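Side-chain contacts in inulin fructotransferase (PDB 2INV), which cleaves inulin by intramolecular fructosyl transfer, probably releasing the cyclic disaccharide di-fructose anhydride III: residues D40-I45 against T71-D76; F125-A130 against I138-F143; F143-V148 against T162-A167; L187-R190 against A194-V197. All coordinates share one frame; numbering follows the deposited sequence.

From the N terminus, the four contacts follow one another in series, with none nesting in or crossing another. Interaction 1 closes a loop of 25 residues and holds helix 30-48 against strand 73-75. Interaction 2 closes a tight loop of seven residues between strands 123-127 and 135-146. Its last residue, Phe143, also begins interaction 3, which closes a loop of 13 residues leading to strand 162-166. Interaction 4 spans three residues and joins strand 185-193 to strand 196-198. Strands 73-75, 123-127, 162-166 and 185-193 pair in parallel, each with the next, so the contacts climb successive turns of the right-handed beta-helix. Interactions 2 and 4 also lie against a second subunit.

Interaction 1 (D40-I45 against T71-D76); sequences DIIADI and TQVVVD
Ile42 of helix 40-45 lies across from Val75 of strand 73-75, their CA atoms 7.4 Å apart, while the segment axes run roughly parallel at 28° with a closest approach of 9.3 Å. A single side chain carries the helix part of the contact. Ile42 has CG1 beside its backbone N and CD1 in line beyond it (chi2 173°), a straight branch long enough to span the gap. Its CD1 methyl comes down on the strand beside Val74 O at 3.4 Å, with Val73 CG1 3.9 Å from the same CD1 and Val75 CG2 grazing it. The valines are compact and beta-branched, which suits strand backbone. The second branch, Ile42 CG2, rests 3.6 Å from Asp76 OD1, crossing the carboxylate side chain at a slant. That carboxylate is not left to an apolar neighbour, because Asp76 OD2 forms a salt bridge with Lys46 one turn further along the helix. Asn39, one turn earlier on the same helix, hydrogen-bonds Val74 N and Gln72 O, a second tie between helix and strand. Such an arrangement, an N-terminal helix laid against the first coils, is consistent with the N-terminal cap seen in right-handed parallel beta-helices.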
loop_
_atom_site.group_PDB
_atom_site.type_symbol
_atom_site.label_atom_id
_atom_site.label_comp_id
_atom_site.label_asym_id
_atom_site.label_seq_id
_atom_site.Cartn_x
_atom_site.Cartn_y
_atom_site.Cartn_z
ATOM N N ASP A 40 29.504 -5.879 17.485
ATOM C CA ASP A 40 29.830 -5.615 18.885
ATOM C C ASP A 40 28.593 -5.106 19.612
ATOM O O ASP A 40 28.428 -5.372 20.803
ATOM C CB ASP A 40 30.967 -4.598 19.032
ATOM C CG ASP A 40 31.516 -4.539 20.453
ATOM O OD1 ASP A 40 32.065 -5.556 20.928
ATOM O OD2 ASP A 40 31.400 -3.478 21.098
ATOM N N ILE A 41 27.724 -4.375 18.913
ATOM C CA ILE A 41 26.510 -3.892 19.562
ATOM C C ILE A 41 25.608 -5.078 19.888
ATOM O O ILE A 41 25.108 -5.190 20.998
ATOM C CB ILE A 41 25.725 -2.891 18.682
ATOM C CG1 ILE A 41 26.463 -1.550 18.631
ATOM C CG2 ILE A 41 24.331 -2.689 19.257
ATOM C CD1 ILE A 41 25.958 -0.610 17.558
ATOM N N ILE A 42 25.406 -5.966 18.922
ATOM C CA ILE A 42 24.565 -7.138 19.154
ATOM C C ILE A 42 25.151 -7.950 20.300
ATOM O O ILE A 42 24.416 -8.563 21.076
ATOM C CB ILE A 42 24.469 -8.049 17.911
ATOM C CG1 ILE A 42 23.748 -7.314 16.783
ATOM C CG2 ILE A 42 23.703 -9.330 18.263
ATOM C CD1 ILE A 42 23.757 -8.051 15.457
ATOM N N ALA A 43 26.478 -7.950 20.410
ATOM C CA ALA A 43 27.142 -8.681 21.475
ATOM C C ALA A 43 26.800 -8.034 22.815
ATOM O O ALA A 43 26.690 -8.721 23.824
ATOM C CB ALA A 43 28.651 -8.688 21.250
ATOM N N ASP A 44 26.620 -6.717 22.825
ATOM C CA ASP A 44 26.284 -6.023 24.064
ATOM C C ASP A 44 24.828 -6.266 24.436
ATOM O O ASP A 44 24.480 -6.295 25.616
ATOM C CB ASP A 44 26.515 -4.515 23.944
ATOM C CG ASP A 44 26.209 -3.779 25.243
ATOM O OD1 ASP A 44 26.988 -3.918 26.214
ATOM O OD2 ASP A 44 25.178 -3.074 25.297
ATOM N N ILE A 45 23.981 -6.434 23.426
ATOM C CA ILE A 45 22.563 -6.679 23.651
ATOM C C ILE A 45 22.419 -8.044 24.312
ATOM O O ILE A 45 21.691 -8.193 25.296
ATOM C CB ILE A 45 21.784 -6.679 22.323
ATOM C CG1 ILE A 45 21.851 -5.286 21.691
ATOM C CG2 ILE A 45 20.332 -7.090 22.560
ATOM C CD1 ILE A 45 21.214 -5.201 20.316
ATOM N N THR A 71 33.131 -6.632 7.579
ATOM C CA THR A 71 32.706 -7.790 8.375
ATOM C C THR A 71 31.201 -8.084 8.372
ATOM O O THR A 71 30.388 -7.249 8.766
ATOM C CB THR A 71 33.138 -7.641 9.844
ATOM O OG1 THR A 71 34.554 -7.443 9.910
ATOM C CG2 THR A 71 32.786 -8.902 10.627
ATOM N N GLN A 72 30.852 -9.302 7.965
ATOM C CA GLN A 72 29.459 -9.755 7.902
ATOM C C GLN A 72 28.764 -9.705 9.256
ATOM O O GLN A 72 29.299 -10.198 10.256
ATOM C CB GLN A 72 29.394 -11.194 7.364
ATOM C CG GLN A 72 28.028 -11.870 7.520
ATOM C CD GLN A 72 28.078 -13.363 7.276
ATOM O OE1 GLN A 72 28.450 -14.142 8.162
ATOM N NE2 GLN A 72 27.708 -13.775 6.063
ATOM N N VAL A 73 27.570 -9.119 9.285
ATOM C CA VAL A 73 26.811 -9.012 10.529
ATOM C C VAL A 73 25.858 -10.178 10.701
ATOM O O VAL A 73 25.018 -10.443 9.838
ATOM C CB VAL A 73 25.962 -7.733 10.580
ATOM C CG1 VAL A 73 25.145 -7.695 11.866
ATOM C CG2 VAL A 73 26.857 -6.513 10.494
ATOM N N VAL A 74 25.990 -10.871 11.824
ATOM C CA VAL A 74 25.125 -11.998 12.110
ATOM C C VAL A 74 24.089 -11.532 13.120
ATOM O O VAL A 74 24.413 -11.170 14.249
ATOM C CB VAL A 74 25.943 -13.177 12.660
ATOM C CG1 VAL A 74 25.026 -14.280 13.137
ATOM C CG2 VAL A 74 26.865 -13.702 11.563
ATOM N N VAL A 75 22.839 -11.513 12.679
ATOM C CA VAL A 75 21.734 -11.081 13.512
ATOM C C VAL A 75 21.018 -12.282 14.081
ATOM O O VAL A 75 20.377 -13.049 13.366
ATOM C CB VAL A 75 20.743 -10.212 12.708
ATOM C CG1 VAL A 75 19.586 -9.785 13.595
ATOM C CG2 VAL A 75 21.469 -9.000 12.149
ATOM N N ASP A 76 21.132 -12.437 15.393
ATOM C CA ASP A 76 20.507 -13.555 16.072
ATOM C C ASP A 76 19.653 -13.146 17.264
ATOM O O ASP A 76 19.476 -13.919 18.193
ATOM C CB ASP A 76 21.579 -14.562 16.498
ATOM C CG ASP A 76 22.555 -13.979 17.492
ATOM O OD1 ASP A 76 22.743 -12.740 17.506
ATOM O OD2 ASP A 76 23.159 -14.757 18.256
#

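Interaction 2 (F125-A130 against I138-F143); sequences FLVKRA and IVFRDF. With 2PO (phosphonate), chain G.
Phe125 and Phe140 both carry CG beside the backbone N and opposite the carbonyl carbon, which sends their rings inward from facing strands, whereas Phe143 tucks CG between N and the carbonyl carbon (chi1 74°) and swings its ring back toward Phe125. The three form an aromatic cluster with Phe125 at its middle. Phe140 turns an edge to the Phe125 face in an offset edge-to-face pair, planes at 68° and centroids 5.6 Å apart, and its CE1 sits 3.9 Å from Phe125 CG. Phe143 does likewise at 62°, with its ring centroid 5.9 Å from that of Phe125. Flat, wide rings suit this place because they bridge strands too far apart for backbone bonding.

Further along, Val127 divides its two methyls. CG1 meets Ile138 CD1 end to end at a snug 3.5 Å, while CG2 lies in the plane of the Phe140 ring, at its edge, 3.8 Å from CZ. Met178 and Ile82 pack on the cluster from neighbouring coils.

At the outer side, Arg141 NE is salt-bridged to Asp142 OD2 at 3.1 Å, approaching from above the carboxylate plane. The phosphonate lies over one face of that guanidinium, its O1P 3.7 Å from Arg141 NH2. Arg141 itself packs on Arg141 of each of the other two subunits. Inward-facing aromatic and aliphatic side chains stacked between facing strands are the core of a parallel beta-helix, here with a phosphonate bound where the three subunits meet.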
loop_
_atom_site.group_PDB
_atom_site.type_symbol
_atom_site.label_atom_id
_atom_site.label_comp_id
_atom_site.label_asym_id
_atom_site.label_seq_id
_atom_site.Cartn_x
_atom_site.Cartn_y
_atom_site.Cartn_z
ATOM N N PHE A 125 24.280 -8.614 6.002
ATOM C CA PHE A 125 23.495 -9.012 7.152
ATOM C C PHE A 125 22.974 -10.425 6.958
ATOM O O PHE A 125 22.313 -10.730 5.961
ATOM C CB PHE A 125 22.328 -8.044 7.373
ATOM C CG PHE A 125 22.765 -6.665 7.768
ATOM C CD1 PHE A 125 23.007 -5.687 6.810
ATOM C CD2 PHE A 125 22.990 -6.357 9.108
ATOM C CE1 PHE A 125 23.470 -4.426 7.183
ATOM C CE2 PHE A 125 23.451 -5.109 9.485
ATOM C CZ PHE A 125 23.692 -4.137 8.515
ATOM N N LEU A 126 23.288 -11.287 7.916
ATOM C CA LEU A 126 22.837 -12.665 7.873
ATOM C C LEU A 126 22.084 -12.933 9.157
ATOM O O LEU A 126 22.664 -12.988 10.247
ATOM C CB LEU A 126 24.015 -13.622 7.737
ATOM C CG LEU A 126 23.658 -15.111 7.662
ATOM C CD1 LEU A 126 22.678 -15.372 6.522
ATOM C CD2 LEU A 126 24.932 -15.910 7.464
ATOM N N VAL A 127 20.775 -13.071 9.002
ATOM C CA VAL A 127 19.874 -13.310 10.108
ATOM C C VAL A 127 19.658 -14.804 10.268
ATOM O O VAL A 127 19.142 -15.468 9.366
ATOM C CB VAL A 127 18.532 -12.627 9.830
ATOM C CG1 VAL A 127 17.636 -12.705 11.042
ATOM C CG2 VAL A 127 18.776 -11.185 9.414
ATOM N N LYS A 128 20.058 -15.340 11.411
ATOM C CA LYS A 128 19.883 -16.760 11.638
ATOM C C LYS A 128 20.107 -17.128 13.082
ATOM O O LYS A 128 20.876 -16.498 13.799
ATOM C CB LYS A 128 20.839 -17.567 10.759
ATOM C CG LYS A 128 22.312 -17.283 11.040
ATOM C CD LYS A 128 23.199 -18.155 10.150
ATOM C CE LYS A 128 24.665 -17.928 10.486
ATOM N NZ LYS A 128 25.555 -18.872 9.759
ATOM N N ARG A 129 19.402 -18.154 13.514
ATOM C CA ARG A 129 19.564 -18.617 14.872
ATOM C C ARG A 129 19.198 -20.068 14.987
ATOM O O ARG A 129 18.342 -20.582 14.248
ATOM C CB ARG A 129 18.717 -17.814 15.848
ATOM C CG ARG A 129 19.058 -18.128 17.295
ATOM C CD ARG A 129 18.293 -17.263 18.268
ATOM N NE ARG A 129 16.860 -17.529 18.230
ATOM C CZ ARG A 129 15.961 -16.858 18.940
ATOM N NH1 ARG A 129 16.349 -15.876 19.744
ATOM N NH2 ARG A 129 14.674 -17.165 18.851
ATOM N N ALA A 130 19.885 -20.732 15.902
ATOM C CA ALA A 130 19.644 -22.129 16.138
ATOM C C ALA A 130 18.734 -22.201 17.336
ATOM O O ALA A 130 18.442 -21.196 17.988
ATOM C CB ALA A 130 20.939 -22.838 16.436
ATOM N N ILE A 138 11.918 -8.949 13.564
ATOM C CA ILE A 138 13.090 -8.191 13.127
ATOM C C ILE A 138 12.710 -7.204 12.031
ATOM O O ILE A 138 12.003 -7.548 11.079
ATOM C CB ILE A 138 14.222 -9.112 12.652
ATOM C CG1 ILE A 138 14.683 -9.978 13.835
ATOM C CG2 ILE A 138 15.384 -8.279 12.131
ATOM C CD1 ILE A 138 15.769 -10.958 13.504
ATOM N N VAL A 139 13.188 -5.974 12.189
ATOM C CA VAL A 139 12.894 -4.888 11.272
ATOM C C VAL A 139 14.151 -4.227 10.689
ATOM O O VAL A 139 15.051 -3.831 11.436
ATOM C CB VAL A 139 12.044 -3.814 11.999
ATOM C CG1 VAL A 139 11.673 -2.706 11.032
ATOM C CG2 VAL A 139 10.809 -4.459 12.595
ATOM N N PHE A 140 14.198 -4.110 9.361
ATOM C CA PHE A 140 15.312 -3.474 8.653
ATOM C C PHE A 140 14.689 -2.297 7.929
ATOM O O PHE A 140 13.878 -2.504 7.024
ATOM C CB PHE A 140 15.898 -4.410 7.602
ATOM C CG PHE A 140 16.850 -5.432 8.145
ATOM C CD1 PHE A 140 18.184 -5.119 8.392
ATOM C CD2 PHE A 140 16.414 -6.728 8.379
ATOM C CE1 PHE A 140 19.061 -6.088 8.858
ATOM C CE2 PHE A 140 17.284 -7.702 8.846
ATOM C CZ PHE A 140 18.615 -7.378 9.085
ATOM N N ARG A 141 15.053 -1.069 8.283
ATOM C CA ARG A 141 14.422 0.033 7.591
ATOM C C ARG A 141 15.184 1.328 7.405
ATOM O O ARG A 141 16.087 1.686 8.158
ATOM C CB ARG A 141 13.094 0.355 8.266
ATOM C CG ARG A 141 13.255 1.008 9.611
ATOM C CD ARG A 141 11.928 1.156 10.313
ATOM N NE ARG A 141 11.024 2.029 9.577
ATOM C CZ ARG A 141 9.775 2.284 9.955
ATOM N NH1 ARG A 141 9.289 1.727 11.060
ATOM N NH2 ARG A 141 9.012 3.095 9.234
ATOM N N ASP A 142 14.760 2.022 6.362
ATOM C CA ASP A 142 15.273 3.317 5.977
ATOM C C ASP A 142 16.778 3.522 5.879
ATOM O O ASP A 142 17.295 4.539 6.328
ATOM C CB ASP A 142 14.651 4.372 6.889
ATOM C CG ASP A 142 13.132 4.254 6.951
ATOM O OD1 ASP A 142 12.483 4.230 5.883
ATOM O OD2 ASP A 142 12.582 4.179 8.068
ATOM N N PHE A 143 17.491 2.560 5.301
ATOM C CA PHE A 143 18.924 2.738 5.086
ATOM C C PHE A 143 19.339 2.159 3.735
ATOM O O PHE A 143 18.530 1.548 3.040
ATOM C CB PHE A 143 19.777 2.227 6.274
ATOM C CG PHE A 143 19.882 0.741 6.399
ATOM C CD1 PHE A 143 20.890 0.043 5.733
ATOM C CD2 PHE A 143 19.039 0.045 7.264
ATOM C CE1 PHE A 143 21.061 -1.338 5.940
ATOM C CE2 PHE A 143 19.203 -1.320 7.471
ATOM C CZ PHE A 143 20.214 -2.005 6.811
HETATM P P 2PO G . 9.762 6.391 10.980
HETATM O O1P 2PO G . 10.027 5.300 12.088
HETATM O O2P 2PO G . 11.156 6.693 10.281
HETATM O O3P 2PO G . 8.975 7.589 11.395
#

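Interaction 3 (F143-V148 against T162-A167); sequences FCLDGV and TGIEVA
Leu145 CD1 touches Ile164 CG1 at 3.6 Å and the backbone carbon Gly163 C at the same distance, so one methyl carries the whole contact from its side. The two side chains cross at about a right angle, and Leu145 CD1 also lies 4.0 Å from Ile164 CD1. Leu145 reaches this far because CG stands beside the backbone N and CD1 continues straight out from it (chi2 173°).

Gly163 is well chosen here. It sits at a corner of the chain, and the absence of a side chain lets the leucine methyl rest directly on the main chain, so that the CA atoms of Leu145 and Gly163 come to 6.1 Å. No hydrogen bond crosses the contact, which is van der Waals packing, methyl on methylene and methyl on main chain.

In the next shell, Leu145 is held by backbone bonds to Gly179 and Val181, and Ile164 packs on Leu187 and Met178. Just after the leucine, Asp146 bends the chain by an Asx turn: Val148 N donates to Asp146 OD1 at 2.6 Å with an N-H...O angle of 153°, arriving from above the carboxylate plane. OD1 also takes a salt bridge from Arg92 NE, so this buried oxygen is gripped twice, which would be expected to favour the charged form. A leucine and an isoleucine meeting inside a corner, beside a glycine at the bend, belong to the turn between two faces of a parallel beta-helix coil.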
loop_
_atom_site.group_PDB
_atom_site.type_symbol
_atom_site.label_atom_id
_atom_site.label_comp_id
_atom_site.label_asym_id
_atom_site.label_seq_id
_atom_site.Cartn_x
_atom_site.Cartn_y
_atom_site.Cartn_z
ATOM N N PHE A 143 17.491 2.560 5.301
ATOM C CA PHE A 143 18.924 2.738 5.086
ATOM C C PHE A 143 19.339 2.159 3.735
ATOM O O PHE A 143 18.530 1.548 3.040
ATOM C CB PHE A 143 19.777 2.227 6.274
ATOM C CG PHE A 143 19.882 0.741 6.399
ATOM C CD1 PHE A 143 20.890 0.043 5.733
ATOM C CD2 PHE A 143 19.039 0.045 7.264
ATOM C CE1 PHE A 143 21.061 -1.338 5.940
ATOM C CE2 PHE A 143 19.203 -1.320 7.471
ATOM C CZ PHE A 143 20.214 -2.005 6.811
ATOM N N CYS A 144 20.593 2.378 3.354
ATOM C CA CYS A 144 21.087 1.964 2.046
ATOM C C CYS A 144 22.208 0.926 1.972
ATOM O O CYS A 144 23.240 1.070 2.622
ATOM C CB CYS A 144 21.513 3.228 1.294
ATOM S SG CYS A 144 22.175 2.982 -0.366
ATOM N N LEU A 145 21.986 -0.112 1.162
ATOM C CA LEU A 145 22.962 -1.179 0.945
ATOM C C LEU A 145 23.446 -1.100 -0.496
ATOM O O LEU A 145 22.687 -1.354 -1.439
ATOM C CB LEU A 145 22.344 -2.550 1.237
ATOM C CG LEU A 145 22.213 -2.905 2.722
ATOM C CD1 LEU A 145 21.432 -4.198 2.875
ATOM C CD2 LEU A 145 23.602 -3.038 3.335
ATOM N N ASP A 146 24.726 -0.767 -0.651
ATOM C CA ASP A 146 25.338 -0.581 -1.965
ATOM C C ASP A 146 26.521 -1.537 -2.207
ATOM O O ASP A 146 27.484 -1.574 -1.428
ATOM C CB ASP A 146 25.733 0.906 -2.052
ATOM C CG ASP A 146 26.664 1.232 -3.199
ATOM O OD1 ASP A 146 26.730 0.475 -4.180
ATOM O OD2 ASP A 146 27.327 2.288 -3.108
ATOM N N GLY A 147 26.420 -2.319 -3.284
ATOM C CA GLY A 147 27.455 -3.284 -3.634
ATOM C C GLY A 147 28.653 -2.676 -4.329
ATOM O O GLY A 147 29.592 -3.379 -4.718
ATOM N N VAL A 148 28.600 -1.360 -4.498
ATOM C CA VAL A 148 29.677 -0.599 -5.120
ATOM C C VAL A 148 29.933 -0.803 -6.619
ATOM O O VAL A 148 30.011 0.167 -7.370
ATOM C CB VAL A 148 30.998 -0.830 -4.351
ATOM C CG1 VAL A 148 32.103 0.021 -4.945
ATOM C CG2 VAL A 148 30.792 -0.499 -2.884
ATOM N N THR A 162 25.707 -10.005 -1.043
ATOM C CA THR A 162 24.285 -10.044 -0.723
ATOM C C THR A 162 24.032 -8.997 0.358
ATOM O O THR A 162 24.866 -8.802 1.246
ATOM C CB THR A 162 23.818 -11.420 -0.217
ATOM O OG1 THR A 162 23.991 -12.398 -1.250
ATOM C CG2 THR A 162 22.329 -11.356 0.145
ATOM N N GLY A 163 22.887 -8.326 0.271
ATOM C CA GLY A 163 22.557 -7.281 1.224
ATOM C C GLY A 163 22.008 -7.772 2.549
ATOM O O GLY A 163 22.626 -7.580 3.602
ATOM N N ILE A 164 20.824 -8.371 2.507
ATOM C CA ILE A 164 20.185 -8.891 3.711
ATOM C C ILE A 164 19.690 -10.294 3.417
ATOM O O ILE A 164 18.946 -10.508 2.456
ATOM C CB ILE A 164 18.976 -8.032 4.125
ATOM C CG1 ILE A 164 19.449 -6.651 4.571
ATOM C CG2 ILE A 164 18.198 -8.718 5.248
ATOM C CD1 ILE A 164 18.319 -5.669 4.851
ATOM N N GLU A 165 20.110 -11.260 4.224
ATOM C CA GLU A 165 19.670 -12.629 4.009
ATOM C C GLU A 165 19.186 -13.277 5.288
ATOM O O GLU A 165 19.897 -13.328 6.296
ATOM C CB GLU A 165 20.782 -13.479 3.391
ATOM C CG GLU A 165 20.498 -14.959 3.478
ATOM C CD GLU A 165 21.251 -15.779 2.458
ATOM O OE1 GLU A 165 22.324 -15.335 1.998
ATOM O OE2 GLU A 165 20.755 -16.876 2.108
ATOM N N VAL A 166 17.959 -13.776 5.238
ATOM C CA VAL A 166 17.349 -14.433 6.386
ATOM C C VAL A 166 17.322 -15.933 6.103
ATOM O O VAL A 166 16.446 -16.427 5.378
ATOM C CB VAL A 166 15.923 -13.917 6.606
ATOM C CG1 VAL A 166 15.287 -14.634 7.776
ATOM C CG2 VAL A 166 15.970 -12.412 6.863
ATOM N N ALA A 167 18.273 -16.656 6.690
ATOM C CA ALA A 167 18.391 -18.090 6.466
ATOM C C ALA A 167 17.566 -19.019 7.367
ATOM O O ALA A 167 17.350 -20.179 7.014
ATOM C CB ALA A 167 19.852 -18.481 6.536
#

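Interaction 4 (L187-R190 against A194-V197); sequences LIVR and ALRV
Leu187 and Val197 point at each other end to end, and two residues along Val189 and Leu195 do the same with the large and small partners exchanged. In the first pair Leu187 CD2 meets Val197 CG2 at 4.1 Å; in the second, Leu195 CD2 meets Val189 CG1 at 4.0 Å and reaches Val189 CB as well. Both leucines hold CG anti to the backbone N (chi1 175° in Leu187, 165° in Leu195), which extends them across the interior, while the short valines complete the span without crowding. The CA atoms of Leu187 and Val197 are 9.7 Å apart and those of Val189 and Leu195 8.9 Å, too wide for backbone bonding between the segments. This is the inside of one coil of the right-handed parallel beta-helix, where the chain turns back after Arg190 and two faces meet through their apolar side chains. Strand 207-211 of the next coil places Val209 against Leu187, and Leu211 against Val189 and Leu195, while Phe173 packs on Leu195 too. Buried against a neighbouring subunit, Arg196 forms a salt bridge through NH1 with Asp199 of that subunit. A bound fructose lies about 10 Å from the side chain of Leu195, too far to touch it.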
loop_
_atom_site.group_PDB
_atom_site.type_symbol
_atom_site.label_atom_id
_atom_site.label_comp_id
_atom_site.label_asym_id
_atom_site.label_seq_id
_atom_site.Cartn_x
_atom_site.Cartn_y
_atom_site.Cartn_z
ATOM N N LEU A 187 17.919 -8.871 -1.387
ATOM C CA LEU A 187 17.242 -9.461 -0.239
ATOM C C LEU A 187 16.839 -10.924 -0.432
ATOM O O LEU A 187 16.244 -11.288 -1.446
ATOM C CB LEU A 187 15.989 -8.644 0.076
ATOM C CG LEU A 187 15.087 -9.185 1.178
ATOM C CD1 LEU A 187 15.730 -8.931 2.521
ATOM C CD2 LEU A 187 13.730 -8.503 1.103
ATOM N N ILE A 188 17.160 -11.752 0.557
ATOM C CA ILE A 188 16.817 -13.169 0.528
ATOM C C ILE A 188 16.145 -13.541 1.848
ATOM O O ILE A 188 16.652 -13.213 2.917
ATOM C CB ILE A 188 18.073 -14.059 0.355
ATOM C CG1 ILE A 188 18.705 -13.828 -1.018
ATOM C CG2 ILE A 188 17.698 -15.529 0.524
ATOM C CD1 ILE A 188 19.991 -14.596 -1.244
ATOM N N VAL A 189 14.997 -14.208 1.777
ATOM C CA VAL A 189 14.286 -14.619 2.986
ATOM C C VAL A 189 13.640 -15.996 2.841
ATOM O O VAL A 189 12.618 -16.159 2.176
ATOM C CB VAL A 189 13.196 -13.603 3.385
ATOM C CG1 VAL A 189 12.581 -14.011 4.713
ATOM C CG2 VAL A 189 13.792 -12.207 3.494
ATOM N N ARG A 190 14.261 -16.966 3.498
ATOM C CA ARG A 190 13.844 -18.357 3.501
ATOM C C ARG A 190 12.890 -18.645 4.651
ATOM O O ARG A 190 13.077 -18.145 5.747
ATOM C CB ARG A 190 15.103 -19.218 3.623
ATOM C CG ARG A 190 14.909 -20.675 3.312
ATOM C CD ARG A 190 16.231 -21.341 3.106
ATOM N NE ARG A 190 16.067 -22.566 2.336
ATOM C CZ ARG A 190 16.364 -22.687 1.049
ATOM N NH1 ARG A 190 16.846 -21.650 0.390
ATOM N NH2 ARG A 190 16.170 -23.842 0.429
ATOM N N ALA A 194 4.355 -14.384 7.526
ATOM C CA ALA A 194 3.796 -13.073 7.862
ATOM C C ALA A 194 4.833 -11.988 7.613
ATOM O O ALA A 194 4.866 -10.968 8.309
ATOM C CB ALA A 194 3.346 -13.041 9.314
ATOM N N LEU A 195 5.681 -12.230 6.619
ATOM C CA LEU A 195 6.727 -11.293 6.253
ATOM C C LEU A 195 6.163 -10.116 5.497
ATOM O O LEU A 195 5.167 -10.224 4.778
ATOM C CB LEU A 195 7.781 -11.958 5.363
ATOM C CG LEU A 195 8.723 -10.977 4.642
ATOM C CD1 LEU A 195 9.682 -10.355 5.640
ATOM C CD2 LEU A 195 9.486 -11.703 3.551
ATOM N N ARG A 196 6.813 -8.978 5.670
ATOM C CA ARG A 196 6.388 -7.805 4.961
ATOM C C ARG A 196 7.555 -7.096 4.332
ATOM O O ARG A 196 8.522 -6.712 5.001
ATOM C CB ARG A 196 5.653 -6.852 5.868
ATOM C CG ARG A 196 4.164 -6.930 5.670
ATOM C CD ARG A 196 3.518 -6.036 6.653
ATOM N NE ARG A 196 3.893 -6.443 7.997
ATOM C CZ ARG A 196 3.851 -5.633 9.047
ATOM N NH1 ARG A 196 3.456 -4.371 8.901
ATOM N NH2 ARG A 196 4.190 -6.085 10.244
ATOM N N VAL A 197 7.440 -6.952 3.023
ATOM C CA VAL A 197 8.426 -6.303 2.198
ATOM C C VAL A 197 7.593 -5.252 1.476
ATOM O O VAL A 197 6.893 -5.558 0.520
ATOM C CB VAL A 197 9.013 -7.332 1.216
ATOM C CG1 VAL A 197 9.973 -6.671 0.259
ATOM C CG2 VAL A 197 9.712 -8.444 1.989
#